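PDB 3ZS6: periplasmic oligopeptide-binding protein, which probably binds oligopeptides in the periplasm as the solute-binding component of an ABC transport system for peptide uptake. Local coordinates for residues E280-T292 and V364-V378. Residues are numbered along the deposited sequence; the frame is centred on the assembly and turned at random. Where two conformers were deposited one is given.
Sequences EALAMVLDREILT and VALFAASEWRTKLGV
The break between helices 276-285 and 288-296 lies against helix 359-376, in a lobe of this periplasmic binding protein built around a mixed sheet, and three side chains of the long helix, Glu371, Trp372 and Lys375, bond to backbone of the last turn and the break. The indole of Trp372 lies between two leucines, its NE1 edge turned to Leu282 O: NE1 donates to Leu282 O at 3.0 Å, almost straight (171°) and within the ring plane, while Leu282 CD2 sits over one face of the pyrrole ring, 3.9 Å from its centroid, and Leu286 CD2 over the opposite face. Lys375, extended beyond CG, runs past Val285, whose CG1 is pressed tightly against Lys375 CB, and brings NZ 3.0 Å from Val285 O, nearly in line with the carbonyl. Glu371, bent at chi2 (82°), turns OE2 back to take Asp287 N at 2.8 Å through its anti lone pair; the same oxygen forms a salt bridge with Lys375 NZ. Asp287 N-caps the second helix, OD1 accepting from Ile290 N, and a water links its OD2 to Lys375 NZ. At the start of the second helix, the Phe367 ring has Asp287 O at its edge, 3.5 Å from CE2, with Ile290 CG2 and Leu291 CB approaching obliquely. Carbonyls of the last turn and an amide of the break thus find side-chain partners, and Lys375 NZ probably offsets the carboxylates of Glu371 and Asp287.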
loop_
_atom_site.group_PDB
_atom_site.type_symbol
_atom_site.label_atom_id
_atom_site.label_comp_id
_atom_site.label_asym_id
_atom_site.label_seq_id
_atom_site.Cartn_x
_atom_site.Cartn_y
_atom_site.Cartn_z
ATOM N N GLU A 280 -17.879 -3.215 16.798
ATOM C CA GLU A 280 -18.947 -3.740 15.966
ATOM C C GLU A 280 -20.100 -2.743 15.825
ATOM O O GLU A 280 -20.607 -2.513 14.724
ATOM C CB GLU A 280 -19.459 -5.042 16.585
ATOM C CG GLU A 280 -20.492 -5.774 15.762
ATOM C CD GLU A 280 -20.919 -7.081 16.416
ATOM O OE1 GLU A 280 -20.374 -7.419 17.493
ATOM O OE2 GLU A 280 -21.787 -7.771 15.850
ATOM N N ALA A 281 -20.516 -2.155 16.944
ATOM C CA ALA A 281 -21.577 -1.150 16.917
ATOM C C ALA A 281 -21.226 0.014 15.985
ATOM O O ALA A 281 -22.056 0.468 15.199
ATOM C CB ALA A 281 -21.846 -0.631 18.318
ATOM N N LEU A 282 -19.995 0.505 16.090
ATOM C CA LEU A 282 -19.559 1.624 15.266
ATOM C C LEU A 282 -19.603 1.245 13.791
ATOM O O LEU A 282 -19.998 2.048 12.941
ATOM C CB LEU A 282 -18.148 2.072 15.661
ATOM C CG LEU A 282 -17.962 2.677 17.061
ATOM C CD1 LEU A 282 -16.481 2.922 17.352
ATOM C CD2 LEU A 282 -18.757 3.974 17.210
ATOM N N ALA A 283 -19.219 0.008 13.496
ATOM C CA ALA A 283 -19.190 -0.475 12.118
ATOM C C ALA A 283 -20.575 -0.625 11.490
ATOM O O ALA A 283 -20.786 -0.255 10.334
ATOM C CB ALA A 283 -18.433 -1.797 12.036
ATOM N N MET A 284 -21.515 -1.177 12.245
ATOM C CA MET A 284 -22.782 -1.603 11.662
ATOM C C MET A 284 -23.751 -0.454 11.413
ATOM O O MET A 284 -24.705 -0.596 10.659
ATOM C CB MET A 284 -23.446 -2.688 12.524
ATOM C CG MET A 284 -23.995 -2.201 13.844
ATOM S SD MET A 284 -24.569 -3.573 14.875
ATOM C CE MET A 284 -25.626 -4.455 13.734
ATOM N N VAL A 285 -23.503 0.691 12.036
ATOM C CA VAL A 285 -24.396 1.834 11.863
ATOM C C VAL A 285 -24.103 2.688 10.610
ATOM O O VAL A 285 -24.996 3.365 10.091
ATOM C CB VAL A 285 -24.409 2.700 13.136
ATOM C CG1 VAL A 285 -24.801 4.118 12.824
ATOM C CG2 VAL A 285 -25.348 2.076 14.185
ATOM N N LEU A 286 -22.866 2.646 10.117
ATOM C CA LEU A 286 -22.489 3.435 8.941
ATOM C C LEU A 286 -23.147 2.922 7.655
ATOM O O LEU A 286 -23.043 1.745 7.318
ATOM C CB LEU A 286 -20.965 3.456 8.758
ATOM C CG LEU A 286 -20.076 3.922 9.911
ATOM C CD1 LEU A 286 -18.614 3.593 9.598
ATOM C CD2 LEU A 286 -20.250 5.412 10.203
ATOM N N ASP A 287 -23.808 3.820 6.933
ATOM C CA ASP A 287 -24.481 3.470 5.684
ATOM C C ASP A 287 -23.517 3.636 4.503
ATOM O O ASP A 287 -23.350 4.742 3.979
ATOM C CB ASP A 287 -25.710 4.364 5.502
ATOM C CG ASP A 287 -26.673 3.835 4.456
ATOM O OD1 ASP A 287 -26.216 3.191 3.486
ATOM O OD2 ASP A 287 -27.893 4.076 4.608
ATOM N N ARG A 288 -22.890 2.535 4.093
ATOM C CA ARG A 288 -21.865 2.563 3.053
ATOM C C ARG A 288 -22.474 2.734 1.661
ATOM O O ARG A 288 -21.784 3.098 0.703
ATOM C CB ARG A 288 -21.019 1.289 3.110
ATOM C CG ARG A 288 -20.284 1.076 4.442
ATOM C CD ARG A 288 -19.905 -0.397 4.615
ATOM N NE ARG A 288 -19.196 -0.637 5.864
ATOM C CZ ARG A 288 -19.762 -0.560 7.068
ATOM N NH1 ARG A 288 -21.050 -0.227 7.184
ATOM N NH2 ARG A 288 -19.034 -0.792 8.159
ATOM N N GLU A 289 -23.771 2.467 1.556
ATOM C CA GLU A 289 -24.476 2.632 0.298
ATOM C C GLU A 289 -24.609 4.121 -0.008
ATOM O O GLU A 289 -24.286 4.567 -1.109
ATOM C CB GLU A 289 -25.852 1.959 0.357
ATOM C CG GLU A 289 -26.217 1.212 -0.915
ATOM C CD GLU A 289 -26.231 2.112 -2.138
ATOM O OE1 GLU A 289 -26.624 3.290 -2.005
ATOM O OE2 GLU A 289 -25.846 1.642 -3.232
ATOM N N ILE A 290 -25.066 4.883 0.983
ATOM C CA ILE A 290 -25.152 6.333 0.869
ATOM C C ILE A 290 -23.769 6.958 0.703
ATOM O O ILE A 290 -23.578 7.869 -0.106
ATOM C CB ILE A 290 -25.858 6.943 2.100
ATOM C CG1 ILE A 290 -27.330 6.515 2.138
ATOM C CG2 ILE A 290 -25.758 8.453 2.079
ATOM C CD1 ILE A 290 -28.040 6.913 3.414
ATOM N N LEU A 291 -22.806 6.458 1.472
ATOM C CA LEU A 291 -21.432 6.933 1.397
ATOM C C LEU A 291 -20.925 6.888 -0.039
ATOM O O LEU A 291 -20.414 7.876 -0.558
ATOM C CB LEU A 291 -20.523 6.103 2.317
ATOM C CG LEU A 291 -19.024 6.438 2.279
ATOM C CD1 LEU A 291 -18.782 7.936 2.464
ATOM C CD2 LEU A 291 -18.255 5.633 3.329
ATOM N N THR A 292 -21.086 5.738 -0.687
ATOM C CA THR A 292 -20.544 5.548 -2.027
ATOM C C THR A 292 -21.382 6.194 -3.137
ATOM O O THR A 292 -20.835 6.801 -4.065
ATOM C CB THR A 292 -20.312 4.059 -2.348
ATOM O OG1 THR A 292 -21.520 3.327 -2.108
ATOM C CG2 THR A 292 -19.195 3.493 -1.471
ATOM N N VAL A 364 -15.733 12.153 3.954
ATOM C CA VAL A 364 -16.017 10.846 4.535
ATOM C C VAL A 364 -16.082 10.936 6.065
ATOM O O VAL A 364 -16.972 10.364 6.694
ATOM C CB VAL A 364 -14.976 9.794 4.093
ATOM C CG1 VAL A 364 -15.289 8.442 4.713
ATOM C CG2 VAL A 364 -14.961 9.680 2.568
ATOM N N ALA A 365 -15.141 11.667 6.657
ATOM C CA ALA A 365 -15.090 11.827 8.108
ATOM C C ALA A 365 -16.320 12.562 8.670
ATOM O O ALA A 365 -16.872 12.166 9.702
ATOM C CB ALA A 365 -13.810 12.534 8.517
ATOM N N LEU A 366 -16.733 13.637 8.001
ATOM C CA LEU A 366 -17.934 14.366 8.402
ATOM C C LEU A 366 -19.157 13.450 8.362
ATOM O O LEU A 366 -20.045 13.529 9.220
ATOM C CB LEU A 366 -18.156 15.592 7.500
ATOM C CG LEU A 366 -17.265 16.796 7.825
ATOM C CD1 LEU A 366 -17.237 17.828 6.687
ATOM C CD2 LEU A 366 -17.691 17.447 9.140
ATOM N N PHE A 367 -19.200 12.582 7.356
ATOM C CA PHE A 367 -20.288 11.620 7.239
ATOM C C PHE A 367 -20.294 10.641 8.411
ATOM O O PHE A 367 -21.326 10.439 9.046
ATOM C CB PHE A 367 -20.205 10.854 5.915
ATOM C CG PHE A 367 -21.305 9.841 5.737
ATOM C CD1 PHE A 367 -22.613 10.252 5.527
ATOM C CD2 PHE A 367 -21.029 8.481 5.774
ATOM C CE1 PHE A 367 -23.631 9.327 5.366
ATOM C CE2 PHE A 367 -22.041 7.547 5.607
ATOM C CZ PHE A 367 -23.343 7.969 5.405
ATOM N N ALA A 368 -19.144 10.036 8.694
ATOM C CA ALA A 368 -19.025 9.117 9.827
ATOM C C ALA A 368 -19.436 9.774 11.142
ATOM O O ALA A 368 -20.201 9.205 11.929
ATOM C CB ALA A 368 -17.603 8.556 9.929
ATOM N N ALA A 369 -18.915 10.969 11.383
ATOM C CA ALA A 369 -19.251 11.708 12.590
ATOM C C ALA A 369 -20.767 11.882 12.746
ATOM O O ALA A 369 -21.316 11.627 13.818
ATOM C CB ALA A 369 -18.545 13.063 12.600
ATOM N N SER A 370 -21.446 12.312 11.684
ATOM C CA SER A 370 -22.882 12.577 11.779
ATOM C C SER A 370 -23.652 11.273 11.966
ATOM O O SER A 370 -24.603 11.194 12.742
ATOM C CB SER A 370 -23.396 13.345 10.552
ATOM O OG SER A 370 -23.624 12.480 9.456
ATOM N N GLU A 371 -23.222 10.248 11.246
ATOM C CA GLU A 371 -23.804 8.921 11.367
ATOM C C GLU A 371 -23.739 8.435 12.823
ATOM O O GLU A 371 -24.747 8.000 13.403
ATOM C CB GLU A 371 -23.044 7.968 10.448
ATOM C CG GLU A 371 -23.848 6.791 9.940
ATOM C CD GLU A 371 -24.723 7.130 8.742
ATOM O OE1 GLU A 371 -25.308 8.232 8.702
ATOM O OE2 GLU A 371 -24.834 6.273 7.846
ATOM N N TRP A 372 -22.552 8.526 13.418
ATOM C CA TRP A 372 -22.339 8.075 14.793
ATOM C C TRP A 372 -23.102 8.934 15.806
ATOM O O TRP A 372 -23.633 8.422 16.795
ATOM C CB TRP A 372 -20.844 8.057 15.128
ATOM C CG TRP A 372 -20.113 6.914 14.492
ATOM C CD1 TRP A 372 -20.627 5.693 14.173
ATOM C CD2 TRP A 372 -18.738 6.890 14.080
ATOM N NE1 TRP A 372 -19.661 4.908 13.598
ATOM C CE2 TRP A 372 -18.492 5.619 13.526
ATOM C CE3 TRP A 372 -17.695 7.820 14.126
ATOM C CZ2 TRP A 372 -17.245 5.249 13.026
ATOM C CZ3 TRP A 372 -16.456 7.452 13.632
ATOM C CH2 TRP A 372 -16.243 6.176 13.086
ATOM N N ARG A 373 -23.137 10.243 15.575
ATOM C CA ARG A 373 -23.873 11.128 16.465
ATOM C C ARG A 373 -25.353 10.786 16.432
ATOM O O ARG A 373 -25.946 10.425 17.451
ATOM C CB ARG A 373 -23.684 12.596 16.083
ATOM C CG ARG A 373 -24.795 13.496 16.620
ATOM C CD ARG A 373 -24.532 14.979 16.361
ATOM N NE ARG A 373 -24.290 15.271 14.951
ATOM C CZ ARG A 373 -25.233 15.615 14.080
ATOM N NH1 ARG A 373 -26.497 15.712 14.468
ATOM N NH2 ARG A 373 -24.907 15.858 12.819
ATOM N N THR A 374 -25.942 10.885 15.246
ATOM C CA THR A 374 -27.390 10.761 15.114
ATOM C C THR A 374 -27.915 9.354 15.393
ATOM O O THR A 374 -29.057 9.191 15.819
ATOM C CB THR A 374 -27.868 11.210 13.719
ATOM O OG1 THR A 374 -27.290 10.357 12.725
ATOM C CG2 THR A 374 -27.446 12.645 13.449
ATOM N N LYS A 375 -27.091 8.335 15.163
ATOM C CA LYS A 375 -27.566 6.963 15.330
ATOM C C LYS A 375 -27.181 6.329 16.664
ATOM O O LYS A 375 -27.876 5.440 17.151
ATOM C CB LYS A 375 -27.128 6.070 14.169
ATOM C CG LYS A 375 -27.753 6.455 12.831
ATOM C CD LYS A 375 -27.284 5.535 11.712
ATOM C CE LYS A 375 -27.797 5.997 10.351
ATOM N NZ LYS A 375 -27.186 5.212 9.235
ATOM N N LEU A 376 -26.089 6.782 17.261
ATOM C CA LEU A 376 -25.603 6.149 18.481
ATOM C C LEU A 376 -25.373 7.149 19.602
ATOM O O LEU A 376 -25.147 6.763 20.748
ATOM C CB LEU A 376 -24.301 5.395 18.199
ATOM C CG LEU A 376 -24.355 4.172 17.279
ATOM C CD1 LEU A 376 -22.946 3.652 17.039
ATOM C CD2 LEU A 376 -25.238 3.078 17.880
ATOM N N GLY A 377 -25.414 8.435 19.270
ATOM C CA GLY A 377 -25.088 9.462 20.242
ATOM C C GLY A 377 -23.614 9.413 20.610
ATOM O O GLY A 377 -23.213 9.847 21.692
ATOM N N VAL A 378 -22.806 8.858 19.712
ATOM C CA VAL A 378 -21.357 8.828 19.888
ATOM C C VAL A 378 -20.725 10.059 19.251
ATOM O O VAL A 378 -21.036 10.402 18.110
ATOM C CB VAL A 378 -20.745 7.551 19.267
ATOM C CG1 VAL A 378 -19.232 7.672 19.166
ATOM C CG2 VAL A 378 -21.132 6.330 20.087
HETATM O O HOH W 1 -28.714 5.539 6.679
#